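Local coordinates for protein tannase (Lactobacillus plantarum, PDB 3WA7) that hydrolyses galloyl ester bonds in tannins, probably by the serine-nucleophile mechanism of the alpha/beta-hydrolase family, at residues 205-210 / 394-399; 270-275 / 427-432; 398-403 / 432-437; 405-410 / 437-442. All coordinates share one frame; numbering follows the deposited sequence.

Contact 1: 205-210 / 394-399; sequences PIHNLE and INPLSY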
loop_
_atom_site.group_PDB
_atom_site.type_symbol
_atom_site.label_atom_id
_atom_site.label_comp_id
_atom_site.label_asym_id
_atom_site.label_seq_id
_atom_site.Cartn_x
_atom_site.Cartn_y
_atom_site.Cartn_z
ATOM N N PRO A 205 -2.397 -2.705 1.539
ATOM C CA PRO A 205 -1.648 -1.639 2.207
ATOM C C PRO A 205 -1.242 -2.007 3.629
ATOM O O PRO A 205 -2.089 -2.214 4.499
ATOM C CB PRO A 205 -2.610 -0.453 2.160
ATOM C CG PRO A 205 -3.964 -1.117 2.196
ATOM C CD PRO A 205 -3.774 -2.274 1.235
ATOM N N ILE A 206 0.063 -2.101 3.852
ATOM C CA ILE A 206 0.584 -2.433 5.169
ATOM C C ILE A 206 0.721 -1.102 5.897
ATOM O O ILE A 206 1.774 -0.465 5.862
ATOM C CB ILE A 206 1.952 -3.133 5.055
ATOM C CG1 ILE A 206 1.818 -4.387 4.185
ATOM C CG2 ILE A 206 2.468 -3.506 6.439
ATOM C CD1 ILE A 206 0.915 -5.465 4.778
ATOM N N HIS A 207 -0.372 -0.685 6.532
ATOM C CA HIS A 207 -0.430 0.589 7.242
ATOM C C HIS A 207 -0.993 0.420 8.654
ATOM O O HIS A 207 -1.235 -0.702 9.099
ATOM C CB HIS A 207 -1.317 1.560 6.463
ATOM C CG HIS A 207 -2.775 1.216 6.519
ATOM N ND1 HIS A 207 -3.306 0.105 5.900
ATOM C CD2 HIS A 207 -3.802 1.814 7.167
ATOM C CE1 HIS A 207 -4.599 0.032 6.166
ATOM N NE2 HIS A 207 -4.925 1.058 6.934
ATOM N N ASN A 208 -1.217 1.540 9.342
ATOM C CA ASN A 208 -1.739 1.520 10.715
ATOM C C ASN A 208 -0.805 0.619 11.524
ATOM O O ASN A 208 -1.232 -0.204 12.345
ATOM C CB ASN A 208 -3.178 0.982 10.718
ATOM C CG ASN A 208 -3.905 1.255 12.020
ATOM O OD1 ASN A 208 -3.481 2.089 12.818
ATOM N ND2 ASN A 208 -5.019 0.558 12.233
ATOM N N LEU A 209 0.491 0.807 11.284
ATOM C CA LEU A 209 1.539 0.009 11.906
ATOM C C LEU A 209 1.545 -0.063 13.429
ATOM O O LEU A 209 1.830 -1.122 13.993
ATOM C CB LEU A 209 2.907 0.492 11.402
ATOM C CG LEU A 209 3.037 0.562 9.875
ATOM C CD1 LEU A 209 4.410 1.110 9.507
ATOM C CD2 LEU A 209 2.826 -0.825 9.258
ATOM N N GLU A 210 1.222 1.042 14.094
ATOM C CA GLU A 210 1.231 1.075 15.553
ATOM C C GLU A 210 0.088 0.277 16.181
ATOM O O GLU A 210 0.029 0.131 17.399
ATOM C CB GLU A 210 1.187 2.524 16.062
ATOM C CG GLU A 210 -0.135 3.237 15.828
ATOM C CD GLU A 210 -0.183 3.984 14.510
ATOM O OE1 GLU A 210 0.377 3.483 13.514
ATOM O OE2 GLU A 210 -0.792 5.077 14.473
ATOM N N ILE A 394 2.285 9.306 9.464
ATOM C CA ILE A 394 2.361 8.358 8.357
ATOM C C ILE A 394 1.268 7.292 8.374
ATOM O O ILE A 394 1.331 6.318 7.624
ATOM C CB ILE A 394 3.743 7.661 8.272
ATOM C CG1 ILE A 394 3.969 6.759 9.484
ATOM C CG2 ILE A 394 4.842 8.707 8.150
ATOM C CD1 ILE A 394 5.169 5.842 9.313
ATOM N N ASN A 395 0.267 7.488 9.226
ATOM C CA ASN A 395 -0.857 6.559 9.309
ATOM C C ASN A 395 -2.009 7.212 8.537
ATOM O O ASN A 395 -2.508 8.265 8.931
ATOM C CB ASN A 395 -1.269 6.345 10.771
ATOM C CG ASN A 395 -2.333 5.265 10.929
ATOM O OD1 ASN A 395 -3.036 4.924 9.978
ATOM N ND2 ASN A 395 -2.464 4.733 12.143
ATOM N N PRO A 396 -2.434 6.605 7.419
ATOM C CA PRO A 396 -3.530 7.176 6.631
ATOM C C PRO A 396 -4.779 7.489 7.460
ATOM O O PRO A 396 -5.457 8.485 7.221
ATOM C CB PRO A 396 -3.793 6.101 5.577
ATOM C CG PRO A 396 -2.439 5.495 5.375
ATOM C CD PRO A 396 -1.931 5.367 6.797
ATOM N N LEU A 397 -5.072 6.636 8.436
ATOM C CA LEU A 397 -6.250 6.811 9.280
ATOM C C LEU A 397 -6.301 8.134 10.042
ATOM O O LEU A 397 -7.382 8.674 10.282
ATOM C CB LEU A 397 -6.351 5.655 10.281
ATOM C CG LEU A 397 -6.380 4.227 9.731
ATOM C CD1 LEU A 397 -6.614 3.262 10.887
ATOM C CD2 LEU A 397 -7.479 4.074 8.687
ATOM N N SER A 398 -5.136 8.648 10.428
ATOM C CA SER A 398 -5.050 9.896 11.180
ATOM C C SER A 398 -5.775 11.056 10.507
ATOM O O SER A 398 -6.358 11.906 11.175
ATOM C CB SER A 398 -3.581 10.283 11.384
ATOM O OG SER A 398 -2.900 9.305 12.146
ATOM N N TYR A 399 -5.739 11.084 9.181
ATOM C CA TYR A 399 -6.361 12.164 8.426
ATOM C C TYR A 399 -7.870 12.034 8.268
ATOM O O TYR A 399 -8.534 12.968 7.823
ATOM C CB TYR A 399 -5.688 12.279 7.059
ATOM C CG TYR A 399 -4.199 12.475 7.181
ATOM C CD1 TYR A 399 -3.336 11.381 7.281
ATOM C CD2 TYR A 399 -3.655 13.753 7.286
ATOM C CE1 TYR A 399 -1.973 11.558 7.489
ATOM C CE2 TYR A 399 -2.294 13.940 7.494
ATOM C CZ TYR A 399 -1.460 12.843 7.596
ATOM O OH TYR A 399 -0.115 13.026 7.806
HETATM O O HOH W 1 0.845 3.468 9.562
#
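Asn395 puts its amide nitrogen between Asn208 and Glu210 and donates to both. With CG anti to the backbone N (chi1 -173°), its side chain extends straight toward the 205-210 segment. There ND2 meets Asn208 OD1 at 2.9 Å, the two amide planes being turned 41° apart. The second bond, from Asn395 ND2 to Glu210 OE2, is also 2.9 Å and straighter, at 163°. The carboxylate stands nearly perpendicular to the amide, so OE2 is met from above its own plane while lying in that of Asn395. Glu210 gets there by bending back at chi2. The other end of the Asn395 amide faces its own chain: OD1 takes Leu397 N at 3.1 Å, a capping bond at the turn that leads into helix 398-401. The 205-210 segment follows strand 199-203 of the alpha/beta-hydrolase sheet, and Ile206, the centre of an inverse gamma turn, shares a backbone bond with Ser163, probably the nucleophile on its elbow. Asn208 is held from several directions, since OD1 also bonds His211 and ND2 bonds Tyr268. Over the face of this amide sits a methyl group, Leu397 CD1, 3.4 Å from Asn208 ND2, the two side chains crossing at about a right angle. His207 packs on the proline beside them, its CB 3.9 Å from Pro396 CD, while Leu397 CD2 lies at the ring edge, 4.3 Å from His207 NE2. His207 ND1 donates almost in its ring plane to Pro205 O at 3.0 Å, which fixes the ring's rotation.

Contact 2: 270-275 / 427-432; sequences NQLQLT and PIILAI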
loop_
_atom_site.group_PDB
_atom_site.type_symbol
_atom_site.label_atom_id
_atom_site.label_comp_id
_atom_site.label_asym_id
_atom_site.label_seq_id
_atom_site.Cartn_x
_atom_site.Cartn_y
_atom_site.Cartn_z
ATOM N N ASN A 270 -12.897 -0.923 19.512
ATOM C CA ASN A 270 -14.092 -0.265 20.023
ATOM C C ASN A 270 -13.998 1.258 20.047
ATOM O O ASN A 270 -14.966 1.947 19.728
ATOM C CB ASN A 270 -14.426 -0.772 21.429
ATOM C CG ASN A 270 -14.873 -2.219 21.432
ATOM O OD1 ASN A 270 -15.200 -2.780 20.385
ATOM N ND2 ASN A 270 -14.904 -2.831 22.615
ATOM N N GLN A 271 -12.838 1.791 20.418
ATOM C CA GLN A 271 -12.696 3.241 20.494
ATOM C C GLN A 271 -12.652 3.941 19.139
ATOM O O GLN A 271 -12.752 5.164 19.072
ATOM C CB GLN A 271 -11.475 3.618 21.347
ATOM C CG GLN A 271 -10.135 3.130 20.837
ATOM C CD GLN A 271 -9.488 4.103 19.873
ATOM O OE1 GLN A 271 -9.304 5.282 20.191
ATOM N NE2 GLN A 271 -9.131 3.616 18.694
ATOM N N LEU A 272 -12.520 3.174 18.059
ATOM C CA LEU A 272 -12.502 3.762 16.718
ATOM C C LEU A 272 -13.901 4.242 16.349
ATOM O O LEU A 272 -14.071 5.112 15.496
ATOM C CB LEU A 272 -12.046 2.739 15.672
ATOM C CG LEU A 272 -10.561 2.367 15.623
ATOM C CD1 LEU A 272 -10.344 1.314 14.541
ATOM C CD2 LEU A 272 -9.723 3.605 15.332
ATOM N N GLN A 273 -14.903 3.657 16.994
ATOM C CA GLN A 273 -16.286 4.011 16.732
ATOM C C GLN A 273 -16.663 3.795 15.270
ATOM O O GLN A 273 -17.326 4.638 14.666
ATOM C CB GLN A 273 -16.546 5.473 17.118
ATOM C CG GLN A 273 -16.310 5.781 18.589
ATOM C CD GLN A 273 -17.083 4.858 19.507
ATOM O OE1 GLN A 273 -18.290 4.676 19.350
ATOM N NE2 GLN A 273 -16.390 4.271 20.477
ATOM N N LEU A 274 -16.223 2.677 14.695
ATOM C CA LEU A 274 -16.570 2.361 13.314
ATOM C C LEU A 274 -18.070 2.121 13.358
ATOM O O LEU A 274 -18.574 1.561 14.328
ATOM C CB LEU A 274 -15.859 1.092 12.843
ATOM C CG LEU A 274 -14.330 1.102 12.830
ATOM C CD1 LEU A 274 -13.824 -0.245 12.332
ATOM C CD2 LEU A 274 -13.826 2.224 11.936
ATOM N N THR A 275 -18.786 2.534 12.322
ATOM C CA THR A 275 -20.231 2.364 12.332
ATOM C C THR A 275 -20.800 1.671 11.111
ATOM O O THR A 275 -20.185 1.641 10.042
ATOM C CB THR A 275 -20.939 3.726 12.465
ATOM O OG1 THR A 275 -20.639 4.530 11.320
ATOM C CG2 THR A 275 -20.466 4.453 13.711
ATOM N N PRO A 427 -7.129 -3.745 6.576
ATOM C CA PRO A 427 -7.757 -3.092 5.421
ATOM C C PRO A 427 -9.257 -2.852 5.641
ATOM O O PRO A 427 -9.831 -1.904 5.104
ATOM C CB PRO A 427 -7.473 -4.062 4.271
ATOM C CG PRO A 427 -7.376 -5.394 4.962
ATOM C CD PRO A 427 -6.586 -5.063 6.208
ATOM N N ILE A 428 -9.892 -3.704 6.440
ATOM C CA ILE A 428 -11.316 -3.536 6.708
ATOM C C ILE A 428 -11.569 -2.243 7.488
ATOM O O ILE A 428 -12.529 -1.524 7.212
ATOM C CB ILE A 428 -11.879 -4.751 7.489
ATOM C CG1 ILE A 428 -11.873 -5.985 6.576
ATOM C CG2 ILE A 428 -13.295 -4.454 7.972
ATOM C CD1 ILE A 428 -12.192 -7.291 7.287
ATOM N N ILE A 429 -10.703 -1.945 8.452
ATOM C CA ILE A 429 -10.842 -0.722 9.239
ATOM C C ILE A 429 -10.735 0.494 8.323
ATOM O O ILE A 429 -11.516 1.439 8.439
ATOM C CB ILE A 429 -9.756 -0.629 10.336
ATOM C CG1 ILE A 429 -10.069 -1.622 11.461
ATOM C CG2 ILE A 429 -9.686 0.795 10.885
ATOM C CD1 ILE A 429 -8.954 -1.763 12.486
ATOM N N LEU A 430 -9.772 0.465 7.408
ATOM C CA LEU A 430 -9.586 1.568 6.471
ATOM C C LEU A 430 -10.827 1.740 5.594
ATOM O O LEU A 430 -11.338 2.849 5.425
ATOM C CB LEU A 430 -8.357 1.312 5.592
ATOM C CG LEU A 430 -8.107 2.288 4.436
ATOM C CD1 LEU A 430 -7.982 3.712 4.959
ATOM C CD2 LEU A 430 -6.846 1.874 3.699
ATOM N N ALA A 431 -11.314 0.635 5.043
ATOM C CA ALA A 431 -12.489 0.678 4.182
ATOM C C ALA A 431 -13.723 1.238 4.890
ATOM O O ALA A 431 -14.447 2.067 4.335
ATOM C CB ALA A 431 -12.785 -0.715 3.636
ATOM N N ILE A 432 -13.971 0.787 6.113
ATOM C CA ILE A 432 -15.142 1.259 6.839
ATOM C C ILE A 432 -14.993 2.707 7.274
ATOM O O ILE A 432 -15.946 3.481 7.197
ATOM C CB ILE A 432 -15.435 0.371 8.064
ATOM C CG1 ILE A 432 -15.804 -1.037 7.586
ATOM C CG2 ILE A 432 -16.575 0.970 8.893
ATOM C CD1 ILE A 432 -16.055 -2.027 8.711
#
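Residues 427-432 are helical throughout, while 270-275 run off the end of helix 252-271 through a positive-phi residue, Gln273, and approach closest where Leu274 CA lies 6.7 Å from Ile432 CA. No hydrogen bond joins the two segments; what joins them is a small apolar seam of two leucines against two isoleucines. Ile429 takes the middle. Its CG2 branch, anti to the backbone N, meets Leu272 CD1 at 3.8 Å, and the same leucine methyl is 4.0 Å from Ile429 CD1, so Leu272 covers both the branch and the tip. Leu274 comes in at another point of the same side chain, its CD1 lying 4.1 Å from Ile429 CG1. Both leucines cross Ile429 at about a right angle. The helix involved, 425-436, belongs to the beta-alpha-beta crossover from strand 410-414 to strand 440-444, and its other side rests on the sheet through Phe443, against which Pro427, Ile428 and Ala431 pack. Three residues on from Ile429, on the same side of the helix, Ile432 takes up the rest of the seam. Ile432 CG2 is 4.0 Å from Leu274 CB and 3.8 Å from Thr275 O, so here a methyl lies against the loop backbone as well as a side chain. Thr275 directs its own side chain away from the helix, yet its backbone N is bonded to Asn436 OD1. Leu274 is also backed by Phe292 of helix 291-309, which touches Ile428 too.

Contact 3: 398-403 / 432-437; sequences SYLTTT and IMLENH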
loop_
_atom_site.group_PDB
_atom_site.type_symbol
_atom_site.label_atom_id
_atom_site.label_comp_id
_atom_site.label_asym_id
_atom_site.label_seq_id
_atom_site.Cartn_x
_atom_site.Cartn_y
_atom_site.Cartn_z
ATOM N N SER A 398 -5.136 8.648 10.428
ATOM C CA SER A 398 -5.050 9.896 11.180
ATOM C C SER A 398 -5.775 11.056 10.507
ATOM O O SER A 398 -6.358 11.906 11.175
ATOM C CB SER A 398 -3.581 10.283 11.384
ATOM O OG SER A 398 -2.900 9.305 12.146
ATOM N N TYR A 399 -5.739 11.084 9.181
ATOM C CA TYR A 399 -6.361 12.164 8.426
ATOM C C TYR A 399 -7.870 12.034 8.268
ATOM O O TYR A 399 -8.534 12.968 7.823
ATOM C CB TYR A 399 -5.688 12.279 7.059
ATOM C CG TYR A 399 -4.199 12.475 7.181
ATOM C CD1 TYR A 399 -3.336 11.381 7.281
ATOM C CD2 TYR A 399 -3.655 13.753 7.286
ATOM C CE1 TYR A 399 -1.973 11.558 7.489
ATOM C CE2 TYR A 399 -2.294 13.940 7.494
ATOM C CZ TYR A 399 -1.460 12.843 7.596
ATOM O OH TYR A 399 -0.115 13.026 7.806
ATOM N N LEU A 400 -8.413 10.881 8.642
ATOM C CA LEU A 400 -9.851 10.658 8.538
ATOM C C LEU A 400 -10.536 10.986 9.864
ATOM O O LEU A 400 -11.743 11.221 9.905
ATOM C CB LEU A 400 -10.136 9.202 8.149
ATOM C CG LEU A 400 -9.414 8.678 6.903
ATOM C CD1 LEU A 400 -9.799 7.222 6.658
ATOM C CD2 LEU A 400 -9.771 9.534 5.694
ATOM N N THR A 401 -9.759 11.010 10.942
ATOM C CA THR A 401 -10.302 11.308 12.266
ATOM C C THR A 401 -10.119 12.775 12.650
ATOM O O THR A 401 -10.902 13.321 13.426
ATOM C CB THR A 401 -9.647 10.428 13.349
ATOM O OG1 THR A 401 -8.231 10.637 13.347
ATOM C CG2 THR A 401 -9.932 8.957 13.081
ATOM N N THR A 402 -9.081 13.405 12.107
ATOM C CA THR A 402 -8.800 14.811 12.387
ATOM C C THR A 402 -8.541 15.534 11.071
ATOM O O THR A 402 -7.822 15.025 10.213
ATOM C CB THR A 402 -7.556 14.968 13.285
ATOM O OG1 THR A 402 -7.770 14.286 14.528
ATOM C CG2 THR A 402 -7.282 16.442 13.566
ATOM N N THR A 403 -9.128 16.719 10.914
ATOM C CA THR A 403 -8.954 17.497 9.692
ATOM C C THR A 403 -7.615 18.223 9.688
ATOM O O THR A 403 -7.331 19.027 10.579
ATOM C CB THR A 403 -10.078 18.548 9.522
ATOM O OG1 THR A 403 -11.346 17.890 9.440
ATOM C CG2 THR A 403 -9.858 19.362 8.258
ATOM N N ILE A 432 -13.971 0.787 6.113
ATOM C CA ILE A 432 -15.142 1.259 6.839
ATOM C C ILE A 432 -14.993 2.707 7.274
ATOM O O ILE A 432 -15.946 3.481 7.197
ATOM C CB ILE A 432 -15.435 0.371 8.064
ATOM C CG1 ILE A 432 -15.804 -1.037 7.586
ATOM C CG2 ILE A 432 -16.575 0.970 8.893
ATOM C CD1 ILE A 432 -16.055 -2.027 8.711
HETATM N N MSE A 433 -13.797 3.086 7.721
HETATM C CA MSE A 433 -13.591 4.465 8.143
HETATM C C MSE A 433 -13.799 5.407 6.963
HETATM O O MSE A 433 -14.353 6.492 7.121
HETATM C CB MSE A 433 -12.192 4.659 8.730
HETATM C CG MSE A 433 -12.029 6.007 9.410
HETATM SE SE MSE A 433 -10.390 6.153 10.410
HETATM C CE MSE A 433 -10.488 4.464 11.314
ATOM N N LEU A 434 -13.362 4.989 5.776
ATOM C CA LEU A 434 -13.538 5.816 4.583
ATOM C C LEU A 434 -15.025 6.005 4.299
ATOM O O LEU A 434 -15.483 7.120 4.042
ATOM C CB LEU A 434 -12.856 5.164 3.376
ATOM C CG LEU A 434 -11.328 5.279 3.353
ATOM C CD1 LEU A 434 -10.744 4.325 2.313
ATOM C CD2 LEU A 434 -10.937 6.722 3.045
ATOM N N GLU A 435 -15.774 4.906 4.353
ATOM C CA GLU A 435 -17.211 4.949 4.108
ATOM C C GLU A 435 -17.897 5.826 5.152
ATOM O O GLU A 435 -18.767 6.635 4.825
ATOM C CB GLU A 435 -17.800 3.533 4.149
ATOM C CG GLU A 435 -19.266 3.448 3.719
ATOM C CD GLU A 435 -20.238 3.981 4.762
ATOM O OE1 GLU A 435 -21.412 4.237 4.409
ATOM O OE2 GLU A 435 -19.842 4.133 5.939
ATOM N N ASN A 436 -17.497 5.654 6.410
ATOM C CA ASN A 436 -18.067 6.411 7.518
ATOM C C ASN A 436 -17.900 7.913 7.350
ATOM O O ASN A 436 -18.724 8.689 7.829
ATOM C CB ASN A 436 -17.408 6.007 8.842
ATOM C CG ASN A 436 -17.901 4.675 9.365
ATOM O OD1 ASN A 436 -17.396 4.180 10.369
ATOM N ND2 ASN A 436 -18.892 4.093 8.695
ATOM N N HIS A 437 -16.824 8.328 6.690
ATOM C CA HIS A 437 -16.589 9.752 6.508
ATOM C C HIS A 437 -17.019 10.297 5.153
ATOM O O HIS A 437 -16.646 11.408 4.776
ATOM C CB HIS A 437 -15.123 10.086 6.798
ATOM C CG HIS A 437 -14.771 10.001 8.252
ATOM N ND1 HIS A 437 -14.518 8.805 8.891
ATOM C CD2 HIS A 437 -14.693 10.959 9.207
ATOM C CE1 HIS A 437 -14.300 9.030 10.174
ATOM N NE2 HIS A 437 -14.402 10.327 10.393
#
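Leu400 drives its side chain into the end of helix 425-436, between Met433 and Leu434. Leu400 CD1 makes the nearest apolar approaches, 3.7 Å from Met433 CG and 3.8 Å from Leu434 CD2. Met433, a selenomethionine introduced as a crystallographic label, runs out extended through chi1 and chi2 (-169°, 170°), which carries its selenium beside the short helix 398-401, with SE 3.8 Å from Leu400 CB and 3.9 Å from Thr401 CG2; chi3 turns only CE. Two helix ends thus meet here: Thr402 and His437 are each the first residue to leave helical angles, and the longer helix is the connection inside the sheet's beta-alpha-beta crossover. Leu400 O, near the end of the short helix, sits over one face of the His437 ring; although it is only 2.8 Å from NE2, the angle is too poor for a hydrogen bond. In the second shell, His437 ND1 donates to Met433 O at 2.9 Å, with an angle of 162° and the oxygen in the ring plane, which sets the ring's rotation. Thr401 OG1 similarly folds back to Ser398 O at 3.1 Å, fixing the threonine so that CG2 faces the selenium. Behind Leu434 lie Trp411 and Ile413 of strand 410-414.

Contact 4: 405-410 / 437-442; sequences SQVAKH and HGYGID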
loop_
_atom_site.group_PDB
_atom_site.type_symbol
_atom_site.label_atom_id
_atom_site.label_comp_id
_atom_site.label_asym_id
_atom_site.label_seq_id
_atom_site.Cartn_x
_atom_site.Cartn_y
_atom_site.Cartn_z
ATOM N N SER A 405 -5.862 17.945 6.244
ATOM C CA SER A 405 -5.459 17.724 4.862
ATOM C C SER A 405 -6.650 17.684 3.925
ATOM O O SER A 405 -7.798 17.646 4.364
ATOM C CB SER A 405 -4.716 16.394 4.755
ATOM O OG SER A 405 -5.585 15.323 5.095
ATOM N N GLN A 406 -6.359 17.697 2.628
ATOM C CA GLN A 406 -7.391 17.606 1.606
ATOM C C GLN A 406 -7.294 16.152 1.140
ATOM O O GLN A 406 -6.295 15.737 0.555
ATOM C CB GLN A 406 -7.108 18.619 0.489
ATOM C CG GLN A 406 -7.264 20.059 0.995
ATOM C CD GLN A 406 -6.845 21.123 -0.001
ATOM O OE1 GLN A 406 -5.716 21.127 -0.481
ATOM N NE2 GLN A 406 -7.757 22.042 -0.304
ATOM N N VAL A 407 -8.337 15.387 1.445
ATOM C CA VAL A 407 -8.397 13.955 1.155
ATOM C C VAL A 407 -8.994 13.566 -0.196
ATOM O O VAL A 407 -10.022 14.103 -0.606
ATOM C CB VAL A 407 -9.201 13.236 2.272
ATOM C CG1 VAL A 407 -9.166 11.726 2.074
ATOM C CG2 VAL A 407 -8.635 13.615 3.642
ATOM N N ALA A 408 -8.346 12.624 -0.880
ATOM C CA ALA A 408 -8.842 12.142 -2.168
ATOM C C ALA A 408 -10.265 11.639 -1.936
ATOM O O ALA A 408 -10.555 11.047 -0.897
ATOM C CB ALA A 408 -7.958 11.007 -2.683
ATOM N N LYS A 409 -11.152 11.862 -2.899
ATOM C CA LYS A 409 -12.537 11.442 -2.733
ATOM C C LYS A 409 -12.856 10.027 -3.214
ATOM O O LYS A 409 -13.918 9.490 -2.894
ATOM C CB LYS A 409 -13.463 12.441 -3.436
ATOM C CG LYS A 409 -13.301 13.880 -2.949
ATOM C CD LYS A 409 -13.486 13.981 -1.434
ATOM C CE LYS A 409 -13.221 15.395 -0.934
ATOM N NZ LYS A 409 -13.397 15.512 0.542
ATOM N N HIS A 410 -11.935 9.415 -3.951
ATOM C CA HIS A 410 -12.167 8.078 -4.503
ATOM C C HIS A 410 -11.084 7.078 -4.123
ATOM O O HIS A 410 -9.898 7.317 -4.366
ATOM C CB HIS A 410 -12.258 8.182 -6.026
ATOM C CG HIS A 410 -13.123 9.310 -6.495
ATOM N ND1 HIS A 410 -14.492 9.312 -6.338
ATOM C CD2 HIS A 410 -12.809 10.493 -7.074
ATOM C CE1 HIS A 410 -14.984 10.449 -6.799
ATOM N NE2 HIS A 410 -13.984 11.183 -7.250
ATOM N N HIS A 437 -16.824 8.328 6.690
ATOM C CA HIS A 437 -16.589 9.752 6.508
ATOM C C HIS A 437 -17.019 10.297 5.153
ATOM O O HIS A 437 -16.646 11.408 4.776
ATOM C CB HIS A 437 -15.123 10.086 6.798
ATOM C CG HIS A 437 -14.771 10.001 8.252
ATOM N ND1 HIS A 437 -14.518 8.805 8.891
ATOM C CD2 HIS A 437 -14.693 10.959 9.207
ATOM C CE1 HIS A 437 -14.300 9.030 10.174
ATOM N NE2 HIS A 437 -14.402 10.327 10.393
ATOM N N GLY A 438 -17.806 9.507 4.428
ATOM C CA GLY A 438 -18.328 9.944 3.145
ATOM C C GLY A 438 -17.478 9.802 1.899
ATOM O O GLY A 438 -17.856 10.311 0.842
ATOM N N TYR A 439 -16.342 9.123 1.995
ATOM C CA TYR A 439 -15.492 8.957 0.822
ATOM C C TYR A 439 -15.906 7.754 -0.011
ATOM O O TYR A 439 -16.443 6.776 0.513
ATOM C CB TYR A 439 -14.025 8.818 1.240
ATOM C CG TYR A 439 -13.507 10.025 1.984
ATOM C CD1 TYR A 439 -13.395 10.018 3.373
ATOM C CD2 TYR A 439 -13.173 11.194 1.300
ATOM C CE1 TYR A 439 -12.965 11.140 4.066
ATOM C CE2 TYR A 439 -12.745 12.329 1.987
ATOM C CZ TYR A 439 -12.642 12.294 3.368
ATOM O OH TYR A 439 -12.221 13.411 4.052
ATOM N N GLY A 440 -15.674 7.844 -1.318
ATOM C CA GLY A 440 -16.007 6.746 -2.205
ATOM C C GLY A 440 -15.004 5.633 -1.981
ATOM O O GLY A 440 -13.794 5.867 -2.002
ATOM N N ILE A 441 -15.495 4.420 -1.758
ATOM C CA ILE A 441 -14.608 3.293 -1.515
ATOM C C ILE A 441 -15.081 2.003 -2.177
ATOM O O ILE A 441 -16.213 1.560 -1.985
ATOM C CB ILE A 441 -14.417 3.069 0.021
ATOM C CG1 ILE A 441 -13.696 1.745 0.289
ATOM C CG2 ILE A 441 -15.763 3.124 0.729
ATOM C CD1 ILE A 441 -12.265 1.702 -0.225
ATOM N N ASP A 442 -14.201 1.432 -2.993
ATOM C CA ASP A 442 -14.455 0.175 -3.686
ATOM C C ASP A 442 -13.499 -0.782 -2.990
ATOM O O ASP A 442 -12.279 -0.648 -3.113
ATOM C CB ASP A 442 -14.101 0.302 -5.167
ATOM C CG ASP A 442 -14.391 -0.962 -5.942
ATOM O OD1 ASP A 442 -13.942 -2.039 -5.507
ATOM O OD2 ASP A 442 -15.069 -0.880 -6.989
#
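The Tyr439 ring has Val407 over one face: CG1 stands 4.0 Å from the ring centroid and 27° off the normal, a CH-pi contact displaced toward the CE2 side. Val407 also follows the ring out to its hydroxyl, with CB 3.5 Å from Tyr439 OH, the two side chains crossing at about a right angle. Two polar atoms approach the ring obliquely: Ala408 O, 3.4 Å from Tyr439 CD2, and the ammonium of Lys409, whose NZ is 3.6 Å from CE2. Lys409 sets out away from the 437-442 segment, but a bend at chi2 (-55°) brings its chain back to cross the CD2-CE2 side of the ring obliquely, on the side away from Val407. Lys409 CB also lies over the centre of the His410 ring, 4.0 Å above its plane. Beside these groups the backbones pair: Gly440 N donates to Lys409 O at 2.9 Å, next to the parallel bridge between His410 and Gly440. Here strands 410-414 and 440-444 begin to run side by side at the edge of the sheet. Just upstream, Gly438, with positive phi, closes a Schellman motif that ends helix 425-436 and turns the chain toward the strand. Tyr439 packs on Leu434 of that helix and on Leu400 of helix 398-401, whereas His410 meets Trp463 and Leu467 of helix 457-468 and Phe198 just before strand 199-203.

Contacts 2 and 3 lie on helix 425-436, and contact 1 packs against it; contacts 1 and 3 share helix 398-401; the three centres are 9 to 12 Å apart. Contact 4 lies 8 Å from contact 3. The first segments come in the order 1 to 4, and residues 427-442 supply the second segments of contacts 2, 3 and 4. Ile432 is shared by contacts 2 and 3, His437 by contacts 3 and 4. Contact 1 closes on itself the region between strands 199-203 and 410-414, contacts 2 and 3 join it to the crossover helix, and contact 4 pairs the crossover strands where they begin. The probable triad residues Asp419 and His451 follow these strands.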